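Local coordinates for protein transcriptional repressor PadR (Bacillus cereus, PDB 6JYI) that probably binds DNA as a dimeric PadR-family transcription factor with a winged helix-turn-helix domain and represses transcription, at residues T49-Q52 with L53-G57; E21-G24 with Y25-K28; D33-T36 with H37-D40; L98-D101 with F102-R105. One frame throughout, in Å; residues are numbered along the deposited sequence.

How the contacts relate
Contacts 1, 2 and 3 all lie in the PadR-like region, and contact 4 lies further along the chain. Contact 2 starts helix 24-35 and contact 3 ends it; their centres are about 15 Å apart. Contact 1 closes the next helix, 46-55. It touches contact 2 directly, where Leu50 CD2 packs on Ile27 CD1 at 3.8 Å. Contact 4 stands on the far side of the chain's centre from contact 2, with centres about 31 Å apart. Contacts 3 and 4 do not touch within one chain, their nearest atoms being about 7 Å apart. Both reach the second subunit, where Leu103 of one copy packs on Phe38 of the other.

Contact 1: residues T49-Q52 with L53-G57; sequences TLRQ and LENEG
The last turns of helix 46-55 and its C-terminal Schellman motif make this contact. The helix belongs to the winged helix-turn-helix region, and in this family the corresponding helix is usually the one that reads DNA. Gln52 and Glu56 meet one turn apart. Gln52 NE2 donates to Glu56 OE2 at 2.8 Å, nearly straight at 172°. The carboxylate oxygen lies in the amide plane and uses its anti lone pair. Gln52 CG points away from its own backbone N, and a bend at chi2 (55°) turns the amide to meet Glu56. On another side, Arg51 and Glu54 form a long salt bridge, NE to OE2 at 3.6 Å. Arg51 CD also lies 3.2 Å from Asn55 ND2, and the guanidinium and amide planes there are only 18° apart. Thr49 and Leu53 run side by side, CG2 to CD1 at 3.8 Å. Thr49 OG1 is hydrogen-bonded to the carbonyl of Met45. Backbone bonds join Leu53 N, Glu54 N, Asn55 N and Glu56 N to the carbonyls four residues back. Gly57, with positive phi, is the first residue to leave helical angles, and its N donates to Glu54 O at 3.0 Å. Leu50 and Leu53 pack on Val13 of helix 8-19 and Ile59 of strand 59-64. Glu56 OE1 has a salt bridge to Arg10. One carboxylate therefore grips both Gln52 and Arg10, which ties the helix end to helix 8-19. The longer Arg51 pair probably holds its guanidinium more loosely.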
loop_
_atom_site.group_PDB
_atom_site.type_symbol
_atom_site.label_atom_id
_atom_site.label_comp_id
_atom_site.label_asym_id
_atom_site.label_seq_id
_atom_site.Cartn_x
_atom_site.Cartn_y
_atom_site.Cartn_z
ATOM N N THR A 49 18.291 -8.400 4.417
ATOM C CA THR A 49 17.899 -9.209 3.263
ATOM C C THR A 49 19.105 -9.531 2.377
ATOM O O THR A 49 19.254 -10.667 1.925
ATOM C CB THR A 49 16.786 -8.528 2.437
ATOM O OG1 THR A 49 15.654 -8.325 3.263
ATOM C CG2 THR A 49 16.339 -9.403 1.221
ATOM N N LEU A 50 19.969 -8.545 2.141
ATOM C CA LEU A 50 21.184 -8.766 1.379
ATOM C C LEU A 50 22.055 -9.840 2.053
ATOM O O LEU A 50 22.505 -10.789 1.405
ATOM C CB LEU A 50 21.962 -7.455 1.217
ATOM C CG LEU A 50 21.349 -6.434 0.262
ATOM C CD1 LEU A 50 21.949 -5.036 0.463
ATOM C CD2 LEU A 50 21.519 -6.919 -1.168
ATOM N N ARG A 51 22.209 -9.753 3.367
ATOM C CA ARG A 51 23.079 -10.678 4.106
ATOM C C ARG A 51 22.507 -12.101 4.034
ATOM O O ARG A 51 23.247 -13.068 3.886
ATOM C CB ARG A 51 23.240 -10.222 5.567
ATOM C CG ARG A 51 23.885 -11.254 6.524
ATOM C CD ARG A 51 25.170 -11.971 5.995
ATOM N NE ARG A 51 26.181 -11.091 5.395
ATOM C CZ ARG A 51 26.912 -10.193 6.065
ATOM N NH1 ARG A 51 26.734 -10.005 7.376
ATOM N NH2 ARG A 51 27.817 -9.452 5.416
ATOM N N GLN A 52 21.188 -12.217 4.103
ATOM C CA GLN A 52 20.544 -13.528 4.053
ATOM C C GLN A 52 20.690 -14.160 2.659
ATOM O O GLN A 52 20.990 -15.368 2.512
ATOM C CB GLN A 52 19.073 -13.415 4.430
ATOM C CG GLN A 52 18.334 -14.798 4.471
ATOM C CD GLN A 52 19.009 -15.793 5.394
ATOM O OE1 GLN A 52 19.514 -15.424 6.463
ATOM N NE2 GLN A 52 19.026 -17.075 4.994
ATOM N N LEU A 53 20.499 -13.333 1.646
ATOM C CA LEU A 53 20.618 -13.791 0.264
ATOM C C LEU A 53 22.075 -14.220 0.018
ATOM O O LEU A 53 22.323 -15.212 -0.662
ATOM C CB LEU A 53 20.160 -12.704 -0.709
ATOM C CG LEU A 53 18.655 -12.430 -0.713
ATOM C CD1 LEU A 53 18.387 -11.166 -1.507
ATOM C CD2 LEU A 53 17.837 -13.643 -1.303
ATOM N N GLU A 54 23.029 -13.515 0.586
ATOM C CA GLU A 54 24.432 -13.908 0.419
ATOM C C GLU A 54 24.679 -15.220 1.159
ATOM O O GLU A 54 25.359 -16.122 0.666
ATOM C CB GLU A 54 25.354 -12.914 1.069
ATOM C CG GLU A 54 25.395 -11.546 0.481
ATOM C CD GLU A 54 26.290 -10.673 1.347
ATOM O OE1 GLU A 54 27.510 -10.924 1.334
ATOM O OE2 GLU A 54 25.747 -9.805 2.070
ATOM N N ASN A 55 24.152 -15.306 2.377
ATOM C CA ASN A 55 24.350 -16.528 3.182
ATOM C C ASN A 55 23.808 -17.758 2.449
ATOM O O ASN A 55 24.325 -18.868 2.610
ATOM C CB ASN A 55 23.642 -16.415 4.535
ATOM C CG ASN A 55 24.371 -15.520 5.515
ATOM O OD1 ASN A 55 23.879 -15.293 6.627
ATOM N ND2 ASN A 55 25.543 -15.025 5.136
ATOM N N GLU A 56 22.736 -17.577 1.700
ATOM C CA GLU A 56 22.129 -18.697 0.945
ATOM C C GLU A 56 22.714 -18.909 -0.433
ATOM O O GLU A 56 22.291 -19.820 -1.132
ATOM C CB GLU A 56 20.625 -18.495 0.744
ATOM C CG GLU A 56 19.807 -18.456 2.004
ATOM C CD GLU A 56 18.344 -18.182 1.714
ATOM O OE1 GLU A 56 17.904 -18.427 0.566
ATOM O OE2 GLU A 56 17.636 -17.722 2.629
ATOM N N GLY A 57 23.599 -18.022 -0.882
ATOM C CA GLY A 57 24.195 -18.181 -2.196
ATOM C C GLY A 57 23.393 -17.620 -3.352
ATOM O O GLY A 57 23.679 -17.934 -4.497
#

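Contact 2: residues E21-G24 with Y25-K28; sequences ELSG and YDIK
Leu22 opens the contact from the loop before helix 24-35. Its CB packs on Ile27 CG1 at 3.9 Å, and its CD1 lies almost as near the same atom. The two side chains cross at a slant. The other methyl, CD2, comes within 4.2 Å of Asp26 CB, with the two side chains about perpendicular. Ser23 comes next and is the N-cap. Its OG accepts from Asp26 N at 3.1 Å, with an angle of 162° at the hydrogen. The first torsion (chi1 63°) sets OG between the backbone N and the carbonyl carbon, where it can take the N-H of Asp26. OG also touches CB of Tyr25 and CB of Asp26. The carbonyl of Ser23 takes the N-H of Ile27 at 3.0 Å, and Ile27 CG1 lies 3.3 Å from that same oxygen. Gly24 then begins the helix. Its O accepts from Lys28 N at 3.0 Å, and CB and CG of Lys28 run past this carbonyl. The cap thus gives Asp26 N a side-chain acceptor, while Ile27 N and Lys28 N have the usual backbone ones. Ile27, buried, packs on Ile46 and Leu50 of helix 46-55 and on Tyr75 of strand 72-77. Lys28 touches Ile46 and Tyr47 of the same helix. Leu22 also pairs by its backbone with Tyr75, joining the loop just before the cap to strand 72-77 of the wing.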
loop_
_atom_site.group_PDB
_atom_site.type_symbol
_atom_site.label_atom_id
_atom_site.label_comp_id
_atom_site.label_asym_id
_atom_site.label_seq_id
_atom_site.Cartn_x
_atom_site.Cartn_y
_atom_site.Cartn_z
ATOM N N GLU A 21 24.932 -5.606 -11.297
ATOM C CA GLU A 21 25.428 -5.485 -9.972
ATOM C C GLU A 21 25.161 -4.066 -9.475
ATOM O O GLU A 21 25.222 -3.101 -10.235
ATOM C CB GLU A 21 26.921 -5.865 -9.887
ATOM C CG GLU A 21 27.963 -4.965 -10.655
ATOM C CD GLU A 21 28.179 -5.361 -12.124
ATOM O OE1 GLU A 21 27.340 -6.114 -12.690
ATOM O OE2 GLU A 21 29.173 -4.875 -12.729
ATOM N N LEU A 22 24.846 -3.971 -8.195
ATOM C CA LEU A 22 24.601 -2.703 -7.536
ATOM C C LEU A 22 25.273 -2.703 -6.176
ATOM O O LEU A 22 25.365 -3.741 -5.548
ATOM C CB LEU A 22 23.098 -2.535 -7.352
ATOM C CG LEU A 22 22.269 -2.344 -8.634
ATOM C CD1 LEU A 22 20.764 -2.439 -8.270
ATOM C CD2 LEU A 22 22.591 -1.010 -9.240
ATOM N N SER A 23 25.781 -1.540 -5.760
ATOM C CA SER A 23 26.227 -1.355 -4.392
ATOM C C SER A 23 25.020 -1.307 -3.451
ATOM O O SER A 23 23.868 -1.068 -3.887
ATOM C CB SER A 23 26.987 -0.036 -4.273
ATOM O OG SER A 23 26.128 1.060 -4.569
ATOM N N GLY A 24 25.284 -1.468 -2.156
ATOM C CA GLY A 24 24.267 -1.221 -1.131
ATOM C C GLY A 24 23.677 0.173 -1.216
ATOM O O GLY A 24 22.459 0.362 -1.086
ATOM N N TYR A 25 24.534 1.156 -1.442
ATOM C CA TYR A 25 24.109 2.551 -1.549
ATOM C C TYR A 25 23.008 2.669 -2.616
ATOM O O TYR A 25 21.918 3.215 -2.382
ATOM C CB TYR A 25 25.299 3.399 -1.952
ATOM C CG TYR A 25 25.048 4.872 -2.127
ATOM C CD1 TYR A 25 24.671 5.662 -1.060
ATOM C CD2 TYR A 25 25.250 5.487 -3.355
ATOM C CE1 TYR A 25 24.464 7.023 -1.212
ATOM C CE2 TYR A 25 25.056 6.849 -3.521
ATOM C CZ TYR A 25 24.669 7.612 -2.448
ATOM O OH TYR A 25 24.470 8.970 -2.589
ATOM N N ASP A 26 23.315 2.124 -3.785
ATOM C CA ASP A 26 22.417 2.217 -4.912
ATOM C C ASP A 26 21.093 1.445 -4.714
ATOM O O ASP A 26 20.029 1.945 -5.097
ATOM C CB ASP A 26 23.127 1.809 -6.200
ATOM C CG ASP A 26 23.917 2.984 -6.849
ATOM O OD1 ASP A 26 23.847 4.151 -6.392
ATOM O OD2 ASP A 26 24.565 2.759 -7.861
ATOM N N ILE A 27 21.153 0.266 -4.106
ATOM C CA ILE A 27 19.958 -0.456 -3.794
ATOM C C ILE A 27 19.039 0.381 -2.893
ATOM O O ILE A 27 17.831 0.495 -3.172
ATOM C CB ILE A 27 20.278 -1.799 -3.115
ATOM C CG1 ILE A 27 20.966 -2.700 -4.140
ATOM C CG2 ILE A 27 19.004 -2.423 -2.582
ATOM C CD1 ILE A 27 21.546 -3.970 -3.534
ATOM N N LYS A 28 19.605 0.978 -1.845
ATOM C CA LYS A 28 18.835 1.844 -0.980
ATOM C C LYS A 28 18.189 3.031 -1.729
ATOM O O LYS A 28 17.033 3.382 -1.492
ATOM C CB LYS A 28 19.674 2.344 0.203
ATOM C CG LYS A 28 19.803 1.261 1.309
ATOM C CD LYS A 28 20.749 1.615 2.442
ATOM C CE LYS A 28 20.302 2.779 3.231
ATOM N NZ LYS A 28 21.189 3.028 4.389
#

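Contact 3: residues D33-T36 with H37-D40; sequences DVFT and HFFD
The His37 ring has Thr36 CG2 over one face, a CH-pi contact 3.9 Å from the ring centroid. At its edge, in plane, lie Asp33 O and a water that bridges this oxygen to His37 NE2. The Phe35 and Phe38 rings meet at a slant, centroids 5.0 Å apart and planes at 52°, with Phe35 CD2 and Phe38 CE1 closest at 3.6 Å. Val34 CG1 touches Phe38 CE2 at 3.6 Å. Phe38 CG sits between its own backbone N and carbonyl carbon (chi1 68°), which brings the ring back against the helix. Helix 24-35 widens into a pi-type turn as it finishes. Phe35 O takes two N-H groups: Phe39 N at 2.7 Å, in the carbonyl plane, and Phe38 N, well above it. His37 N donates to Val34 O at 3.1 Å. This buried helix end lies where the DNA-binding-type domain, the C-terminal helices and the second subunit meet. Tyr107 of the second subunit meets the Phe35 ring edge-to-face, and its Met104 packs on Phe35 and Phe38. Asp33 OD2 hydrogen-bonds to Trp142 of helix 114-142, and His37 ND1 to Tyr161 of helix 148-175. Both His37 ring nitrogens thus have polar partners, which should limit its rotation.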
loop_
_atom_site.group_PDB
_atom_site.type_symbol
_atom_site.label_atom_id
_atom_site.label_comp_id
_atom_site.label_asym_id
_atom_site.label_seq_id
_atom_site.Cartn_x
_atom_site.Cartn_y
_atom_site.Cartn_z
ATOM N N ASP A 33 13.528 5.899 -3.973
ATOM C CA ASP A 33 13.085 6.700 -5.111
ATOM C C ASP A 33 11.843 6.113 -5.793
ATOM O O ASP A 33 10.955 6.860 -6.220
ATOM C CB ASP A 33 14.203 6.785 -6.176
ATOM C CG ASP A 33 15.301 7.804 -5.841
ATOM O OD1 ASP A 33 15.196 8.597 -4.860
ATOM O OD2 ASP A 33 16.294 7.798 -6.610
ATOM N N VAL A 34 11.818 4.784 -5.924
ATOM C CA VAL A 34 10.877 4.060 -6.766
ATOM C C VAL A 34 9.995 3.145 -5.917
ATOM O O VAL A 34 8.767 3.298 -5.913
ATOM C CB VAL A 34 11.632 3.195 -7.805
ATOM C CG1 VAL A 34 10.711 2.236 -8.489
ATOM C CG2 VAL A 34 12.383 4.067 -8.807
ATOM N N PHE A 35 10.595 2.224 -5.163
ATOM C CA PHE A 35 9.801 1.188 -4.463
ATOM C C PHE A 35 8.979 1.674 -3.262
ATOM O O PHE A 35 8.014 1.023 -2.875
ATOM C CB PHE A 35 10.665 -0.030 -4.094
ATOM C CG PHE A 35 11.112 -0.820 -5.265
ATOM C CD1 PHE A 35 12.241 -0.494 -5.956
ATOM C CD2 PHE A 35 10.396 -1.887 -5.713
ATOM C CE1 PHE A 35 12.660 -1.247 -7.061
ATOM C CE2 PHE A 35 10.835 -2.600 -6.820
ATOM C CZ PHE A 35 11.964 -2.262 -7.474
ATOM N N THR A 36 9.325 2.812 -2.675
ATOM C CA THR A 36 8.478 3.448 -1.650
ATOM C C THR A 36 7.029 3.672 -2.187
ATOM O O THR A 36 6.079 3.795 -1.407
ATOM C CB THR A 36 9.125 4.776 -1.161
ATOM O OG1 THR A 36 8.380 5.378 -0.076
ATOM C CG2 THR A 36 9.190 5.745 -2.269
ATOM N N HIS A 37 6.864 3.722 -3.507
ATOM C CA HIS A 37 5.561 4.016 -4.083
ATOM C C HIS A 37 4.719 2.778 -4.336
ATOM O O HIS A 37 3.484 2.873 -4.395
ATOM C CB HIS A 37 5.701 4.856 -5.353
ATOM C CG HIS A 37 6.299 6.203 -5.097
ATOM N ND1 HIS A 37 5.608 7.221 -4.469
ATOM C CD2 HIS A 37 7.534 6.692 -5.358
ATOM C CE1 HIS A 37 6.388 8.282 -4.363
ATOM N NE2 HIS A 37 7.563 7.991 -4.899
ATOM N N PHE A 38 5.356 1.615 -4.481
ATOM C CA PHE A 38 4.582 0.414 -4.757
ATOM C C PHE A 38 5.029 -0.876 -4.058
ATOM O O PHE A 38 4.353 -1.890 -4.192
ATOM C CB PHE A 38 4.412 0.228 -6.274
ATOM C CG PHE A 38 5.679 -0.097 -7.000
ATOM C CD1 PHE A 38 6.184 -1.381 -6.973
ATOM C CD2 PHE A 38 6.339 0.888 -7.754
ATOM C CE1 PHE A 38 7.363 -1.697 -7.629
ATOM C CE2 PHE A 38 7.510 0.570 -8.444
ATOM C CZ PHE A 38 8.026 -0.704 -8.364
ATOM N N PHE A 39 6.134 -0.842 -3.296
ATOM C CA PHE A 39 6.504 -1.965 -2.447
ATOM C C PHE A 39 7.263 -1.435 -1.231
ATOM O O PHE A 39 8.460 -1.693 -1.037
ATOM C CB PHE A 39 7.280 -3.065 -3.213
ATOM C CG PHE A 39 6.844 -4.480 -2.861
ATOM C CD1 PHE A 39 5.789 -5.107 -3.573
ATOM C CD2 PHE A 39 7.441 -5.157 -1.805
ATOM C CE1 PHE A 39 5.358 -6.392 -3.240
ATOM C CE2 PHE A 39 7.030 -6.433 -1.470
ATOM C CZ PHE A 39 5.976 -7.061 -2.194
ATOM N N ASP A 40 6.526 -0.679 -0.425
ATOM C CA ASP A 40 7.038 0.005 0.735
ATOM C C ASP A 40 6.870 -0.877 1.955
ATOM O O ASP A 40 6.091 -1.840 1.948
ATOM C CB ASP A 40 6.257 1.316 0.930
ATOM C CG ASP A 40 6.945 2.297 1.880
ATOM O OD1 ASP A 40 8.211 2.267 2.010
ATOM O OD2 ASP A 40 6.201 3.090 2.487
HETATM O O HOH W 1 10.155 9.188 -5.555
#

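Contact 4: residues L98-D101 with F102-R105; sequences LRSD and FLMR
Asp101 and Arg105 form a two-point salt bridge one helical turn apart. Arg105 grips side-on: NE meets OD1 of Asp101 at 3.0 Å, and NH2 meets OD2 of Asp101 at 3.0 Å. The NE bond is the straighter, 169° against 137°, and OD1 lies in the guanidinium plane. OD1 itself is met from above the carboxylate plane, whereas OD2 is met on its syn side. Arg105 CG lies anti to its own carbonyl carbon (chi1 -58°), which puts it 3.1 Å from the carbonyl O of Asp101. A bend at chi2 then turns the chain beyond CG so that the guanidinium reaches the carboxylate.

Ser100 is the N-cap of helix 101-107, at the step from strand 97-99 into the helix. Its OG accepts from Leu103 N at 3.2 Å, and Leu103 CG packs on that OG at 3.5 Å. Backbone bonds run from N of Met104 (a selenomethionine) to Ser100 O and from Arg105 N to Asp101 O.

The second subunit supplies the next shell. Its Asp96 hydrogen-bonds to Ser100 OG, its Glu94 N hydrogen-bonds to Asp101 OD2, and its Thr91 O accepts from Arg105 NH1. Leu98 and Arg99 pair antiparallel with a strand of that subunit, and Arg99 forms a salt bridge to its Asp40.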
loop_
_atom_site.group_PDB
_atom_site.type_symbol
_atom_site.label_atom_id
_atom_site.label_comp_id
_atom_site.label_asym_id
_atom_site.label_seq_id
_atom_site.Cartn_x
_atom_site.Cartn_y
_atom_site.Cartn_z
ATOM N N LEU A 98 -2.611 -2.056 1.371
ATOM C CA LEU A 98 -2.402 -0.631 1.693
ATOM C C LEU A 98 -2.698 -0.316 3.134
ATOM O O LEU A 98 -3.720 -0.750 3.666
ATOM C CB LEU A 98 -3.265 0.267 0.794
ATOM C CG LEU A 98 -3.246 1.773 1.089
ATOM C CD1 LEU A 98 -1.922 2.468 0.698
ATOM C CD2 LEU A 98 -4.417 2.467 0.388
ATOM N N ARG A 99 -1.786 0.427 3.778
ATOM C CA ARG A 99 -2.046 1.004 5.101
ATOM C C ARG A 99 -2.022 2.495 4.932
ATOM O O ARG A 99 -0.950 3.068 4.756
ATOM C CB ARG A 99 -1.003 0.588 6.146
ATOM C CG ARG A 99 -1.259 1.208 7.530
ATOM C CD ARG A 99 -0.457 0.592 8.662
ATOM N NE ARG A 99 0.929 1.058 8.704
ATOM C CZ ARG A 99 2.009 0.343 8.355
ATOM N NH1 ARG A 99 1.912 -0.913 7.904
ATOM N NH2 ARG A 99 3.223 0.897 8.442
ATOM N N SER A 100 -3.196 3.129 4.984
ATOM C CA SER A 100 -3.298 4.575 4.931
ATOM C C SER A 100 -3.870 5.108 6.239
ATOM O O SER A 100 -5.092 5.084 6.447
ATOM C CB SER A 100 -4.199 5.002 3.774
ATOM O OG SER A 100 -4.331 6.410 3.735
ATOM N N ASP A 101 -2.981 5.596 7.096
ATOM C CA ASP A 101 -3.326 6.300 8.329
ATOM C C ASP A 101 -4.251 7.492 8.026
ATOM O O ASP A 101 -5.227 7.724 8.747
ATOM C CB ASP A 101 -2.032 6.766 8.994
ATOM C CG ASP A 101 -2.222 7.299 10.390
ATOM O OD1 ASP A 101 -3.245 7.040 11.046
ATOM O OD2 ASP A 101 -1.309 7.995 10.840
ATOM N N PHE A 102 -3.941 8.229 6.953
ATOM C CA PHE A 102 -4.787 9.342 6.524
ATOM C C PHE A 102 -6.265 8.954 6.251
ATOM O O PHE A 102 -7.169 9.645 6.702
ATOM C CB PHE A 102 -4.220 10.008 5.278
ATOM C CG PHE A 102 -5.167 10.992 4.649
ATOM C CD1 PHE A 102 -5.360 12.250 5.210
ATOM C CD2 PHE A 102 -5.869 10.664 3.486
ATOM C CE1 PHE A 102 -6.239 13.159 4.625
ATOM C CE2 PHE A 102 -6.749 11.564 2.902
ATOM C CZ PHE A 102 -6.942 12.812 3.475
ATOM N N LEU A 103 -6.514 7.884 5.500
ATOM C CA LEU A 103 -7.888 7.485 5.252
ATOM C C LEU A 103 -8.603 7.034 6.539
ATOM O O LEU A 103 -9.812 7.224 6.654
ATOM C CB LEU A 103 -8.002 6.445 4.148
ATOM C CG LEU A 103 -7.612 6.963 2.751
ATOM C CD1 LEU A 103 -7.598 5.843 1.698
ATOM C CD2 LEU A 103 -8.536 8.093 2.330
HETATM N N MSE A 104 -7.864 6.462 7.495
HETATM C CA MSE A 104 -8.464 6.066 8.775
HETATM C C MSE A 104 -8.790 7.302 9.618
HETATM O O MSE A 104 -9.810 7.327 10.305
HETATM C CB MSE A 104 -7.507 5.145 9.528
HETATM C CG MSE A 104 -8.069 4.532 10.774
HETATM SE SE MSE A 104 -9.542 3.281 10.410
HETATM C CE MSE A 104 -8.555 1.909 9.497
ATOM N N ARG A 105 -7.955 8.339 9.524
ATOM C CA ARG A 105 -8.242 9.614 10.214
ATOM C C ARG A 105 -9.531 10.210 9.659
ATOM O O ARG A 105 -10.377 10.681 10.429
ATOM C CB ARG A 105 -7.127 10.631 10.052
ATOM C CG ARG A 105 -5.743 10.208 10.537
ATOM C CD ARG A 105 -5.639 9.902 12.030
ATOM N NE ARG A 105 -4.255 9.498 12.330
ATOM C CZ ARG A 105 -3.348 10.197 13.006
ATOM N NH1 ARG A 105 -3.624 11.388 13.544
ATOM N NH2 ARG A 105 -2.127 9.683 13.159
#